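Local coordinates for protein BtGH115A (Bacteroides thetaiotaomicron, PDB 5BY3) that probably acts as a glycoside hydrolase of family GH115, a 4-O-methyl-alpha-glucuronidase with specificity for decorated arabinogalactans, at residues A[567-570]-A[571-575]. Numbering follows the deposited sequence.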
# COMPACT_ATOMS: atom_id res chain seq x y z
N THR A 567 -2.34 16.73 -13.06
CA THR A 567 -1.92 17.87 -13.88
C THR A 567 -2.74 19.12 -13.50
O THR A 567 -2.19 20.22 -13.28
CB THR A 567 -2.13 17.57 -15.37
OG1 THR A 567 -1.35 16.42 -15.74
CG2 THR A 567 -1.75 18.83 -16.26
N GLN A 568 -4.05 18.91 -13.40
CA GLN A 568 -5.00 19.99 -13.20
C GLN A 568 -4.96 20.55 -11.78
O GLN A 568 -5.29 21.74 -11.56
CB GLN A 568 -6.42 19.53 -13.60
CG GLN A 568 -6.63 19.31 -15.10
CD GLN A 568 -6.23 20.53 -15.94
OE1 GLN A 568 -6.67 21.65 -15.68
NE2 GLN A 568 -5.36 20.31 -16.90
N MSE A 569 -4.54 19.70 -10.83
CA MSE A 569 -4.27 20.14 -9.45
C MSE A 569 -3.04 20.99 -9.43
O MSE A 569 -3.04 22.05 -8.79
CB MSE A 569 -4.09 18.93 -8.50
CG MSE A 569 -4.16 19.23 -6.99
SE MSE A 569 -5.88 19.98 -6.34
CE MSE A 569 -7.43 18.83 -6.66
N ASN A 570 -1.99 20.56 -10.12
CA ASN A 570 -0.78 21.39 -10.17
C ASN A 570 -1.06 22.72 -10.86
O ASN A 570 -0.70 23.77 -10.36
CB ASN A 570 0.40 20.61 -10.72
CG ASN A 570 1.03 19.72 -9.65
OD1 ASN A 570 2.14 20.00 -9.19
ND2 ASN A 570 0.32 18.64 -9.24
N ARG A 571 -1.78 22.66 -11.97
CA ARG A 571 -2.26 23.88 -12.65
C ARG A 571 -3.04 24.81 -11.74
O ARG A 571 -2.74 25.99 -11.70
CB ARG A 571 -3.11 23.51 -13.87
CG ARG A 571 -2.29 22.89 -14.99
CD ARG A 571 -2.92 23.14 -16.35
NE ARG A 571 -2.05 22.66 -17.41
CZ ARG A 571 -2.46 22.27 -18.61
NH1 ARG A 571 -3.75 22.27 -18.95
NH2 ARG A 571 -1.56 21.83 -19.48
N LYS A 572 -4.01 24.27 -11.00
CA LYS A 572 -4.89 25.08 -10.17
C LYS A 572 -4.10 25.85 -9.13
O LYS A 572 -4.29 27.07 -8.93
CB LYS A 572 -5.96 24.23 -9.46
CG LYS A 572 -7.01 25.03 -8.64
CD LYS A 572 -7.86 24.11 -7.77
CE LYS A 572 -7.17 23.71 -6.45
NZ LYS A 572 -8.06 22.87 -5.61
N LEU A 573 -3.20 25.12 -8.48
CA LEU A 573 -2.43 25.66 -7.38
C LEU A 573 -1.20 26.42 -7.86
O LEU A 573 -0.85 27.44 -7.27
CB LEU A 573 -2.12 24.56 -6.31
CG LEU A 573 -3.44 24.21 -5.56
CD1 LEU A 573 -3.68 22.73 -5.32
CD2 LEU A 573 -3.61 25.02 -4.29
N LEU A 574 -0.54 25.97 -8.94
CA LEU A 574 0.61 26.73 -9.41
C LEU A 574 0.26 28.03 -10.15
O LEU A 574 0.94 29.04 -9.92
CB LEU A 574 1.60 25.87 -10.18
CG LEU A 574 2.29 24.89 -9.25
CD1 LEU A 574 3.22 24.01 -10.06
CD2 LEU A 574 3.05 25.62 -8.15
N TYR A 575 -0.79 28.03 -11.00
CA TYR A 575 -1.26 29.28 -11.63
C TYR A 575 -1.72 30.25 -10.55
O TYR A 575 -1.46 31.43 -10.64
CB TYR A 575 -2.43 29.06 -12.59
CG TYR A 575 -2.17 28.27 -13.87
CD1 TYR A 575 -0.95 28.36 -14.55
CD2 TYR A 575 -3.20 27.49 -14.44
CE1 TYR A 575 -0.73 27.63 -15.71
CE2 TYR A 575 -3.01 26.77 -15.61
CZ TYR A 575 -1.77 26.85 -16.26
OH TYR A 575 -1.59 26.12 -17.43
O HOH W 1 -5.89 23.61 -17.49
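Arg-571 leans back toward Thr-567 and Gln-568 as it projects from the helix, a compact example of a long polar side chain serving its own preceding turn. Its backbone N gives Thr-567 O a nearly straight hydrogen bond of 2.8 Å (170°). With CG beside the backbone N (chi1 -69°) and the chain extended from CG to NE, the guanidinium ends up beside the Thr-567 side chain, whose CG2 sits against one face, 4.0 Å from NE and toward the rim. Gln-568 approaches obliquely, its amide plane 89° from the guanidinium, and the two groups communicate through a water: Gln-568 OE1 accepts from it at 2.8 Å, and Arg-571 NH1 donates to it, in the guanidinium plane, at 2.9 Å. NH2 is hydrogen-bonded to Ser-534 OG; cut back to an alanine, Arg-571 would probably leave the water without the NH1 donor and Ser-534 OG without this bond, and uncover the methyl of Thr-567. Lys-572 N bonds Gln-568 O from above the carbonyl plane, continuing the i to i+4 pattern of an alpha-helix, here the long helix 552-580, whose side chains touch helices 523-543 and 587-603. The Lys-572 side chain runs alongside that of selenomethionine Met-569, bringing NZ 3.7 Å from SE. Leu-573 N bonds Met-569 O at 3.1 Å, and Leu-573 CD1 meets the same selenium 3.7 Å away, beside the lysine end. Leu-574 N bonds Asn-570 O. Farther out, the carbonyls of Val-624 and Asn-626 grip Lys-572 NZ, while Arg-529 and Ala-566 O hold the Asn-570 amide. Tyr-575 closes the segment with one ring face against Arg-571 CA.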